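Local coordinates for protein Myo-inositol phosphohydrolase (Mitsuokella multacida, PDB 4WU3) that probably removes phosphate groups from inositol polyphosphates such as phytate, and holds an inositol tetrakisphosphate in a pocket of the protein tyrosine phosphatase-like kind, at residues A[335-340]-A[443-448]; A[341-346]-A[435-440]; A[393-398]-A[431-436]; A[423-428]-A[454-459]. The protein carries 2 engineered substitutions. All coordinates share one frame; numbering follows the deposited sequence.

Contact 1: A[335-340]-A[443-448]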
# COMPACT_ATOMS: atom_id res chain seq x y z
N PRO A 335 -0.65 11.24 -11.85
CA PRO A 335 -1.11 12.62 -11.78
C PRO A 335 -1.64 13.11 -13.12
O PRO A 335 -1.20 12.64 -14.17
CB PRO A 335 0.16 13.39 -11.38
CG PRO A 335 1.30 12.48 -11.65
CD PRO A 335 0.77 11.08 -11.53
N ASP A 336 -2.61 14.01 -13.08
CA ASP A 336 -3.11 14.66 -14.29
C ASP A 336 -2.60 16.10 -14.28
O ASP A 336 -2.95 16.88 -13.40
CB ASP A 336 -4.63 14.60 -14.35
CG ASP A 336 -5.21 15.23 -15.61
OD1 ASP A 336 -4.46 15.81 -16.43
OD2 ASP A 336 -6.45 15.15 -15.78
N TYR A 337 -1.77 16.44 -15.26
CA TYR A 337 -1.14 17.75 -15.32
C TYR A 337 -1.88 18.69 -16.26
O TYR A 337 -1.43 19.80 -16.48
CB TYR A 337 0.32 17.62 -15.78
CG TYR A 337 1.19 16.93 -14.76
CD1 TYR A 337 1.31 17.45 -13.48
CD2 TYR A 337 1.86 15.76 -15.06
CE1 TYR A 337 2.08 16.82 -12.53
CE2 TYR A 337 2.64 15.13 -14.12
CZ TYR A 337 2.75 15.66 -12.86
OH TYR A 337 3.53 15.05 -11.89
N ASN A 338 -3.00 18.25 -16.82
CA ASN A 338 -3.76 19.06 -17.77
C ASN A 338 -4.38 20.29 -17.12
O ASN A 338 -4.77 20.27 -15.95
CB ASN A 338 -4.82 18.22 -18.47
CG ASN A 338 -4.22 17.22 -19.45
OD1 ASN A 338 -3.19 17.49 -20.09
ND2 ASN A 338 -4.85 16.08 -19.57
N GLY A 339 -4.44 21.38 -17.88
CA GLY A 339 -5.03 22.63 -17.40
C GLY A 339 -6.49 22.46 -17.03
O GLY A 339 -7.22 21.71 -17.66
N TYR A 340 -6.91 23.17 -15.99
CA TYR A 340 -8.30 23.12 -15.56
C TYR A 340 -8.85 24.51 -15.17
O TYR A 340 -10.00 24.62 -14.75
CB TYR A 340 -8.42 22.17 -14.38
CG TYR A 340 -7.50 22.57 -13.26
CD1 TYR A 340 -7.85 23.58 -12.39
CD2 TYR A 340 -6.26 21.97 -13.09
CE1 TYR A 340 -7.02 23.97 -11.36
CE2 TYR A 340 -5.41 22.35 -12.06
CZ TYR A 340 -5.80 23.36 -11.20
OH TYR A 340 -5.01 23.79 -10.16
N GLY A 443 0.57 22.23 -17.83
CA GLY A 443 -0.50 22.06 -18.80
C GLY A 443 -0.10 21.47 -20.14
O GLY A 443 -0.90 20.80 -20.78
N ASN A 444 1.12 21.72 -20.58
CA ASN A 444 1.58 21.24 -21.88
C ASN A 444 2.80 20.33 -21.79
O ASN A 444 3.60 20.25 -22.73
CB ASN A 444 1.87 22.41 -22.81
CG ASN A 444 0.61 23.06 -23.32
OD1 ASN A 444 -0.41 22.40 -23.47
ND2 ASN A 444 0.67 24.36 -23.56
N LEU A 445 2.93 19.65 -20.66
CA LEU A 445 4.03 18.70 -20.47
C LEU A 445 4.02 17.63 -21.56
O LEU A 445 3.00 17.01 -21.82
CB LEU A 445 3.93 18.05 -19.10
CG LEU A 445 5.12 17.16 -18.73
CD1 LEU A 445 6.36 17.99 -18.44
CD2 LEU A 445 4.77 16.27 -17.55
N GLY A 446 5.16 17.43 -22.20
CA GLY A 446 5.29 16.37 -23.20
C GLY A 446 4.94 16.81 -24.61
O GLY A 446 5.11 16.04 -25.55
N LYS A 447 4.44 18.03 -24.77
CA LYS A 447 4.07 18.53 -26.09
C LYS A 447 5.26 19.19 -26.78
O LYS A 447 6.03 19.90 -26.13
CB LYS A 447 2.93 19.55 -26.00
CG LYS A 447 1.56 19.00 -25.64
CD LYS A 447 0.51 20.09 -25.84
CE LYS A 447 -0.91 19.58 -25.64
NZ LYS A 447 -1.32 19.57 -24.21
N ASN A 448 5.39 18.98 -28.08
CA ASN A 448 6.35 19.75 -28.86
C ASN A 448 5.80 21.15 -29.14
O ASN A 448 4.65 21.46 -28.82
CB ASN A 448 6.71 19.03 -30.17
CG ASN A 448 5.51 18.81 -31.07
OD1 ASN A 448 4.73 19.72 -31.31
ND2 ASN A 448 5.36 17.59 -31.57
O HOH W 1 -3.71 21.01 -20.58
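Tyr337 and Leu445 run alongside each other in the same direction, where the connector 335-340 meets the loop that leads into helix 449-463. At CB, Tyr337 turns its CG beside the backbone N (chi1 -68°), which swings the ring toward Leu445. One flank of the ring does the touching: CD2 stands 3.9 Å from Leu445 CD2, and CE2, next along the ring, 4.2 Å from the same methyl. On the other flank, Tyr337 CD1 comes within 3.5 Å of Leu439 O. Farther out the two side chains part, the phenolic OH lying well beyond contact distance of Leu445. Trp442 forms an edge-to-face pair with the Tyr337 ring.

Nearer the backbone, the chains meet at Gly443, whose CA makes a 3.4 Å C-H...O contact with Tyr337 O. A water completes this junction, accepting from Gly339 N at 2.8 Å and donating to Gly443 O. Each partner is shaped by its own turn. An Asx turn takes Asn338 N to Asp336 OD1 at 2.9 Å. A type II turn, with Gly446 in its third position, is closed by Lys447 N to Asn444 O at 3.1 Å; Lys447 NZ separately bonds Asn444 OD1. Asn448 then N-caps the helix through Glu451 N. The junction thus rests on apolar touching and a solvent bridge, with no direct hydrogen bond between the segments, consistent with its place at the surface.

Contact 2: A[341-346]-A[435-440]. With 4IP (inositol-(1,3,4,5)-tetrakisphosphate), chain F.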
# COMPACT_ATOMS: atom_id res chain seq x y z
N ILE A 341 -8.04 25.55 -15.30
CA ILE A 341 -8.49 26.90 -14.98
C ILE A 341 -7.72 27.97 -15.74
O ILE A 341 -6.54 27.80 -16.06
CB ILE A 341 -8.36 27.18 -13.46
CG1 ILE A 341 -9.18 28.40 -13.04
CG2 ILE A 341 -6.91 27.37 -13.07
CD1 ILE A 341 -9.23 28.64 -11.54
N TRP A 342 -8.38 29.09 -16.02
CA TRP A 342 -7.69 30.25 -16.55
C TRP A 342 -7.13 31.06 -15.39
O TRP A 342 -7.85 31.63 -14.57
CB TRP A 342 -8.61 31.10 -17.42
CG TRP A 342 -8.88 30.51 -18.77
CD1 TRP A 342 -10.05 29.97 -19.20
CD2 TRP A 342 -7.95 30.40 -19.87
NE1 TRP A 342 -9.91 29.51 -20.50
CE2 TRP A 342 -8.64 29.77 -20.93
CE3 TRP A 342 -6.61 30.76 -20.05
CZ2 TRP A 342 -8.03 29.50 -22.16
CZ3 TRP A 342 -6.01 30.48 -21.26
CH2 TRP A 342 -6.72 29.87 -22.30
N ARG A 343 -5.81 31.07 -15.31
CA ARG A 343 -5.10 31.80 -14.30
C ARG A 343 -4.87 33.22 -14.79
O ARG A 343 -4.52 33.44 -15.94
CB ARG A 343 -3.76 31.13 -14.07
CG ARG A 343 -2.79 31.90 -13.20
CD ARG A 343 -1.46 31.17 -13.11
NE ARG A 343 -0.67 31.59 -11.96
CZ ARG A 343 0.52 31.09 -11.65
NH1 ARG A 343 1.08 30.15 -12.41
NH2 ARG A 343 1.17 31.53 -10.58
N LEU A 344 -5.08 34.18 -13.90
CA LEU A 344 -4.68 35.55 -14.14
C LEU A 344 -3.20 35.74 -13.81
O LEU A 344 -2.84 35.84 -12.65
CB LEU A 344 -5.52 36.48 -13.27
CG LEU A 344 -5.13 37.96 -13.23
CD1 LEU A 344 -5.16 38.56 -14.63
CD2 LEU A 344 -6.08 38.69 -12.30
N ASP A 345 -2.35 35.78 -14.83
CA ASP A 345 -0.91 35.91 -14.64
C ASP A 345 -0.57 37.31 -14.18
O ASP A 345 0.21 37.50 -13.26
CB ASP A 345 -0.15 35.61 -15.94
CG ASP A 345 -0.14 34.14 -16.29
OD1 ASP A 345 -0.32 33.31 -15.38
OD2 ASP A 345 0.05 33.80 -17.48
N THR A 346 -1.14 38.30 -14.86
CA THR A 346 -0.91 39.69 -14.50
C THR A 346 -2.03 40.56 -15.05
O THR A 346 -2.46 40.44 -16.20
CB THR A 346 0.48 40.18 -14.96
OG1 THR A 346 0.65 41.56 -14.60
CG2 THR A 346 0.65 40.03 -16.46
N SER A 435 -3.23 32.38 -18.47
CA SER A 435 -2.67 31.09 -18.87
C SER A 435 -3.58 29.93 -18.48
O SER A 435 -4.39 30.04 -17.56
CB SER A 435 -1.26 30.89 -18.27
OG SER A 435 -1.28 30.98 -16.87
N TRP A 436 -3.48 28.83 -19.20
CA TRP A 436 -4.30 27.67 -18.91
C TRP A 436 -3.52 26.81 -17.92
O TRP A 436 -2.58 26.11 -18.28
CB TRP A 436 -4.61 26.91 -20.19
CG TRP A 436 -5.57 25.75 -20.02
CD1 TRP A 436 -5.33 24.45 -20.34
CD2 TRP A 436 -6.92 25.81 -19.53
NE1 TRP A 436 -6.44 23.69 -20.07
CE2 TRP A 436 -7.42 24.50 -19.57
CE3 TRP A 436 -7.74 26.84 -19.05
CZ2 TRP A 436 -8.72 24.18 -19.16
CZ3 TRP A 436 -9.02 26.53 -18.64
CH2 TRP A 436 -9.50 25.21 -18.69
N TYR A 437 -3.91 26.89 -16.66
CA TYR A 437 -3.11 26.37 -15.56
C TYR A 437 -3.51 24.97 -15.19
O TYR A 437 -4.66 24.72 -14.84
CB TYR A 437 -3.27 27.26 -14.32
CG TYR A 437 -2.38 26.84 -13.17
CD1 TYR A 437 -1.05 27.24 -13.10
CD2 TYR A 437 -2.87 26.02 -12.16
CE1 TYR A 437 -0.23 26.85 -12.05
CE2 TYR A 437 -2.06 25.62 -11.11
CZ TYR A 437 -0.74 26.03 -11.06
OH TYR A 437 0.05 25.63 -10.02
N GLY A 438 -2.54 24.06 -15.26
CA GLY A 438 -2.71 22.72 -14.70
C GLY A 438 -1.79 22.53 -13.50
O GLY A 438 -0.96 23.38 -13.22
N LEU A 439 -1.95 21.42 -12.80
CA LEU A 439 -1.10 21.10 -11.66
C LEU A 439 0.38 21.31 -11.98
O LEU A 439 0.87 20.90 -13.03
CB LEU A 439 -1.34 19.65 -11.26
CG LEU A 439 -0.39 19.06 -10.21
CD1 LEU A 439 -0.68 19.66 -8.84
CD2 LEU A 439 -0.56 17.54 -10.19
N ARG A 440 1.10 21.93 -11.05
CA ARG A 440 2.51 22.32 -11.24
C ARG A 440 2.77 23.22 -12.46
O ARG A 440 3.91 23.37 -12.90
CB ARG A 440 3.40 21.09 -11.33
CG ARG A 440 3.67 20.42 -10.00
CD ARG A 440 4.54 19.19 -10.19
NE ARG A 440 4.60 18.38 -8.98
CZ ARG A 440 5.36 17.30 -8.85
NH1 ARG A 440 6.14 16.90 -9.85
NH2 ARG A 440 5.36 16.64 -7.70
C1 4IP F . 8.74 30.20 -11.81
O1 4IP F . 9.38 31.18 -12.62
C2 4IP F . 7.26 30.54 -11.67
O2 4IP F . 7.12 31.85 -11.16
C3 4IP F . 6.56 29.59 -10.70
O3 4IP F . 5.19 29.96 -10.57
C4 4IP F . 7.23 29.58 -9.33
O4 4IP F . 6.59 28.60 -8.50
C5 4IP F . 8.71 29.25 -9.47
O5 4IP F . 9.35 29.29 -8.19
C6 4IP F . 9.41 30.20 -10.44
O6 4IP F . 10.78 29.83 -10.58
P1 4IP F . 9.37 31.13 -14.23
O1P 4IP F . 10.27 29.97 -14.57
O2P 4IP F . 9.91 32.48 -14.61
O3P 4IP F . 7.92 30.94 -14.59
P3 4IP F . 4.02 28.89 -10.89
O4P 4IP F . 4.50 27.62 -10.25
O5P 4IP F . 3.96 28.86 -12.40
O6P 4IP F . 2.79 29.47 -10.23
P4 4IP F . 6.04 28.94 -7.02
O7P 4IP F . 5.23 30.20 -7.19
O8P 4IP F . 5.20 27.73 -6.69
O9P 4IP F . 7.30 29.10 -6.20
P5 4IP F . 10.52 28.23 -7.84
OPF 4IP F . 10.18 26.98 -8.65
OPG 4IP F . 10.38 28.06 -6.34
OPH 4IP F . 11.79 28.91 -8.28
O HOH W 2 0.74 29.65 -15.41
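Trp342 and Trp436 form an edge-to-face pair, the edge of Trp436 directed at the face of Trp342 with the planes inclined at 56°. Trp436 CE3 sits over the middle of the Trp342 ring, 3.6 Å from Trp342 CE2. The indole of Trp436 also lies over the backbone of Ile341, whose N is 3.6 Å from Trp436 CZ3.

Arg343, Ser435 and Tyr437 occupy the opposite face. Arg343 is extended, with CG anti to the backbone N (chi1 171°), and this carries its guanidinium past the Tyr437 ring to the bound inositol tetrakisphosphate; guanidinium and ring planes stand 81° apart. Arg343 NH2 reaches phosphate oxygen O6P at 2.6 Å, and NH1 bonds O5P at 3.2 Å. Ser435 OG donates to Asp345 OD1 at 2.9 Å and accepts from a water that in turn accepts from Arg343 NH1, so Ser435 and the water back the phosphate-binding arginine. Asp345 also forms a salt bridge with Arg422.

Antiparallel pairing, with Arg343 N bonded to Ser435 O at 2.9 Å, joins the strands until Asp345 and Thr346 form a classic beta bulge opposite Ala433. Strand 342-346 lies between strands 432-438 and 467-471; from helix 449-463, Arg459 touches both tryptophans and Leu460 touches Trp342.

Contact 3: A[393-398]-A[431-436]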
# COMPACT_ATOMS: atom_id res chain seq x y z
N SER A 393 11.70 39.75 -17.55
CA SER A 393 10.64 40.07 -16.63
C SER A 393 9.64 38.94 -16.53
O SER A 393 9.71 37.95 -17.26
CB SER A 393 9.89 41.33 -17.09
OG SER A 393 9.12 41.07 -18.26
N ALA A 394 8.68 39.12 -15.63
CA ALA A 394 7.50 38.29 -15.58
C ALA A 394 6.66 38.51 -16.83
O ALA A 394 6.97 39.37 -17.66
CB ALA A 394 6.68 38.62 -14.34
N GLU A 395 5.60 37.73 -16.97
CA GLU A 395 4.66 37.94 -18.06
C GLU A 395 4.11 39.36 -17.99
O GLU A 395 4.10 39.98 -16.92
CB GLU A 395 3.52 36.93 -17.98
CG GLU A 395 2.56 37.02 -19.15
CD GLU A 395 3.20 36.59 -20.44
OE1 GLU A 395 3.26 35.38 -20.73
OE2 GLU A 395 3.65 37.46 -21.19
N PHE A 396 3.65 39.88 -19.13
CA PHE A 396 3.14 41.25 -19.21
C PHE A 396 1.73 41.31 -19.81
O PHE A 396 1.42 40.65 -20.81
CB PHE A 396 4.08 42.14 -20.05
CG PHE A 396 4.52 41.53 -21.35
CD1 PHE A 396 3.68 41.53 -22.45
CD2 PHE A 396 5.77 40.94 -21.47
CE1 PHE A 396 4.08 40.95 -23.65
CE2 PHE A 396 6.18 40.37 -22.66
CZ PHE A 396 5.33 40.38 -23.75
N SER A 397 0.88 42.10 -19.16
CA SER A 397 -0.38 42.51 -19.74
C SER A 397 -0.09 43.57 -20.80
O SER A 397 1.05 44.01 -20.96
CB SER A 397 -1.24 43.14 -18.65
OG SER A 397 -0.55 44.23 -18.08
N ASN A 398 -1.13 44.02 -21.50
CA ASN A 398 -0.99 45.10 -22.49
C ASN A 398 -0.40 46.36 -21.89
O ASN A 398 0.52 46.96 -22.44
CB ASN A 398 -2.33 45.45 -23.12
CG ASN A 398 -2.21 46.58 -24.14
OD1 ASN A 398 -1.24 46.64 -24.89
ND2 ASN A 398 -3.17 47.50 -24.13
N GLY A 431 -6.99 42.46 -22.26
CA GLY A 431 -5.79 43.20 -21.89
C GLY A 431 -4.98 42.54 -20.79
O GLY A 431 -3.82 42.92 -20.55
N ASN A 432 -5.58 41.56 -20.11
CA ASN A 432 -4.90 40.85 -19.01
C ASN A 432 -4.18 39.61 -19.52
O ASN A 432 -4.71 38.88 -20.35
CB ASN A 432 -5.90 40.41 -17.95
CG ASN A 432 -6.73 41.55 -17.40
OD1 ASN A 432 -6.21 42.53 -16.88
ND2 ASN A 432 -8.04 41.41 -17.51
N ALA A 433 -2.99 39.37 -18.99
CA ALA A 433 -2.23 38.15 -19.28
C ALA A 433 -2.86 36.97 -18.54
O ALA A 433 -3.05 37.03 -17.33
CB ALA A 433 -0.78 38.33 -18.84
N VAL A 434 -3.17 35.91 -19.27
CA VAL A 434 -3.77 34.72 -18.69
C VAL A 434 -3.05 33.49 -19.19
O VAL A 434 -2.34 33.54 -20.19
CB VAL A 434 -5.27 34.61 -19.05
CG1 VAL A 434 -6.04 35.83 -18.56
CG2 VAL A 434 -5.44 34.45 -20.55
N SER A 435 -3.23 32.38 -18.47
CA SER A 435 -2.67 31.09 -18.87
C SER A 435 -3.58 29.93 -18.48
O SER A 435 -4.39 30.04 -17.56
CB SER A 435 -1.26 30.89 -18.27
OG SER A 435 -1.28 30.98 -16.87
N TRP A 436 -3.48 28.83 -19.20
CA TRP A 436 -4.30 27.67 -18.91
C TRP A 436 -3.52 26.81 -17.92
O TRP A 436 -2.58 26.11 -18.28
CB TRP A 436 -4.61 26.91 -20.19
CG TRP A 436 -5.57 25.75 -20.02
CD1 TRP A 436 -5.33 24.45 -20.34
CD2 TRP A 436 -6.92 25.81 -19.53
NE1 TRP A 436 -6.44 23.69 -20.07
CE2 TRP A 436 -7.42 24.50 -19.57
CE3 TRP A 436 -7.74 26.84 -19.05
CZ2 TRP A 436 -8.72 24.18 -19.16
CZ3 TRP A 436 -9.02 26.53 -18.64
CH2 TRP A 436 -9.50 25.21 -18.69
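The Phe396 ring has Glu395 OE2, an oxygen of less certain position, over the centre of one face and pairs edge-to-face with His539, while the carbonyl O of Phe396 touches Ala433 CB at 3.8 Å. The ring itself departs from the strand, and Val497 packs on it.

Glu395 runs the other way. Its CG, anti to the backbone N (chi1 -175°), presses on Ala433 CB at 3.6 Å, and a bend at the next torsion takes the carboxylate onward to a salt bridge with Arg422. Ala433 CB is therefore covered by an aliphatic carbon and a backbone carbonyl.

The polar link comes just before the strand starts. Asn398 N donates to Gly431 O at 3.1 Å, nearly straight at 166°, with the donor tilted 16° from the carbonyl plane. Ser397 CB closes on Gly431 O at 3.2 Å. Gly431 has a positive phi, a backbone shape that favours glycine. Ser397 is the N-cap of helix 398-411, and its OG also bonds Glu400 OE1 and Lys347 O.

The contact thus fastens the start of helix 398-411, reached from strand 390-393 of the five-stranded sheet, to the beginning of strand 432-438, which lies between strands 342-346 and 426-429.

Contact 4: A[423-428]-A[454-459]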
# COMPACT_ATOMS: atom_id res chain seq x y z
N GLN A 423 6.16 27.06 -21.96
CA GLN A 423 5.57 25.87 -22.57
C GLN A 423 4.06 25.88 -22.39
O GLN A 423 3.31 25.48 -23.28
CB GLN A 423 6.12 24.58 -21.97
CG GLN A 423 5.52 23.36 -22.65
CD GLN A 423 6.02 22.04 -22.10
OE1 GLN A 423 5.93 21.77 -20.89
NE2 GLN A 423 6.52 21.18 -22.99
N GLU A 424 3.63 26.35 -21.22
CA GLU A 424 2.22 26.37 -20.88
C GLU A 424 1.46 27.31 -21.82
O GLU A 424 2.02 28.32 -22.29
CB GLU A 424 2.02 26.80 -19.42
CG GLU A 424 2.46 28.23 -19.10
CD GLU A 424 3.88 28.32 -18.56
OE1 GLU A 424 4.68 27.39 -18.79
OE2 GLU A 424 4.20 29.33 -17.91
N THR A 425 0.21 26.97 -22.08
CA THR A 425 -0.66 27.78 -22.94
C THR A 425 -1.04 29.09 -22.25
O THR A 425 -1.47 29.07 -21.11
CB THR A 425 -1.94 27.00 -23.31
OG1 THR A 425 -1.65 26.09 -24.37
CG2 THR A 425 -3.05 27.94 -23.75
N HIS A 426 -0.86 30.21 -22.93
CA HIS A 426 -1.21 31.52 -22.38
C HIS A 426 -1.58 32.49 -23.49
O HIS A 426 -1.36 32.21 -24.68
CB HIS A 426 -0.05 32.12 -21.58
CG HIS A 426 1.11 32.52 -22.42
ND1 HIS A 426 1.50 33.84 -22.59
CD2 HIS A 426 1.97 31.78 -23.17
CE1 HIS A 426 2.55 33.89 -23.39
NE2 HIS A 426 2.85 32.65 -23.76
N GLY A 427 -2.12 33.64 -23.09
CA GLY A 427 -2.52 34.68 -24.02
C GLY A 427 -3.00 35.91 -23.29
O GLY A 427 -2.60 36.17 -22.16
N VAL A 428 -3.88 36.67 -23.94
CA VAL A 428 -4.39 37.92 -23.39
C VAL A 428 -5.91 37.95 -23.48
O VAL A 428 -6.48 37.82 -24.57
CB VAL A 428 -3.81 39.14 -24.13
CG1 VAL A 428 -4.22 40.44 -23.46
CG2 VAL A 428 -2.30 39.04 -24.19
N LYS A 454 -0.83 24.96 -31.26
CA LYS A 454 -2.16 24.51 -31.67
C LYS A 454 -3.13 24.45 -30.48
O LYS A 454 -4.27 24.88 -30.59
CB LYS A 454 -2.08 23.14 -32.32
CG LYS A 454 -3.44 22.63 -32.75
CD LYS A 454 -3.40 21.21 -33.29
CE LYS A 454 -4.79 20.78 -33.73
NZ LYS A 454 -4.85 19.33 -34.05
N ASP A 455 -2.67 23.92 -29.36
CA ASP A 455 -3.46 23.93 -28.14
C ASP A 455 -3.77 25.37 -27.76
O ASP A 455 -4.90 25.69 -27.43
CB ASP A 455 -2.72 23.23 -27.00
CG ASP A 455 -3.49 23.25 -25.69
OD1 ASP A 455 -3.42 24.27 -24.97
OD2 ASP A 455 -4.14 22.24 -25.36
N GLU A 456 -2.77 26.24 -27.83
CA GLU A 456 -2.92 27.65 -27.45
C GLU A 456 -3.96 28.38 -28.29
O GLU A 456 -4.87 29.01 -27.77
CB GLU A 456 -1.57 28.38 -27.54
CG GLU A 456 -1.52 29.74 -26.85
CD GLU A 456 -0.09 30.17 -26.54
OE1 GLU A 456 0.57 30.71 -27.45
OE2 GLU A 456 0.37 29.96 -25.38
N ASN A 457 -3.80 28.32 -29.61
CA ASN A 457 -4.72 29.03 -30.48
C ASN A 457 -6.14 28.55 -30.27
O ASN A 457 -7.09 29.34 -30.26
CB ASN A 457 -4.29 28.88 -31.94
CG ASN A 457 -3.08 29.73 -32.27
OD1 ASN A 457 -3.06 30.93 -32.01
ND2 ASN A 457 -2.06 29.11 -32.86
N SER A 458 -6.28 27.24 -30.07
CA SER A 458 -7.59 26.62 -29.97
C SER A 458 -8.31 27.04 -28.70
O SER A 458 -9.51 27.36 -28.72
CB SER A 458 -7.46 25.10 -30.00
OG SER A 458 -8.73 24.48 -29.95
N ARG A 459 -7.59 27.06 -27.59
CA ARG A 459 -8.20 27.39 -26.31
C ARG A 459 -8.52 28.87 -26.19
O ARG A 459 -9.54 29.23 -25.58
CB ARG A 459 -7.31 26.93 -25.14
CG ARG A 459 -7.24 25.42 -25.00
CD ARG A 459 -6.51 24.97 -23.75
NE ARG A 459 -6.38 23.51 -23.70
CZ ARG A 459 -7.32 22.68 -23.27
NH1 ARG A 459 -8.48 23.14 -22.82
NH2 ARG A 459 -7.11 21.37 -23.28
O HOH W 3 -0.14 33.68 -26.53
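Thr425 OG1 is gripped from two directions: it donates to Asp455 OD1 at 2.6 Å and receives an N-H from Asn444 ND2. The bond to Asp455 arrives on the anti side of the carboxylate, 23° out of its plane. This is a strand-to-helix junction of the PTP-like phytase fold, where the chain, leaving strand 416-422 of the five-stranded core sheet, enters strand 426-429 of the neighbouring six-stranded sheet and meets helix 449-463.

Thr425 places its methyl anti to the backbone N, so that CG2 lies against the helix, 3.7 Å from Glu456 CA. Next along the helix, Glu456 extends its chain to the backbone of His426. Glu456 OE2 takes the N-H of His426 N at 2.8 Å in a nearly straight bond of 172°. The imidazole passes close to the same oxygen, His426 CD2 to Glu456 OE2 at 3.3 Å, with ring and carboxylate planes 87° apart. His426 NE2 bonds Asp420. The other oxygen of Glu456 is in a salt bridge with Arg506, and a water donates to His426 O and, weakly, to Glu456 OE1.

Glu424 turns from the helix toward the ligand side, where it pairs with Arg546 of the inositol phosphate pocket. Back on the helix, Asp455 is braced one turn along by Arg459, whose NE meets Asp455 OD2 at 3.1 Å.

Contacts 2, 3 and 4 are largely buried and meet on one six-stranded sheet; contact 1 is a surface junction beside it. Contacts 2 and 3 share strand 432-438, the former along its later part beside strand 342-346, the latter at its beginning. Contact 4 reaches that strand from its other neighbour, Trp436 N bonding Thr425 O. Asn444 of contact 1 joins contact 4 through Gln423 O. Their chemistry follows position: contact 1 has a water bridge, contact 2 strand ladder, tryptophans and phosphate-binding arginine, contact 3 a single backbone bond, contact 4 carboxylates. Arg422 ties Asp345, Glu395 and Glu424 of the three buried contacts together.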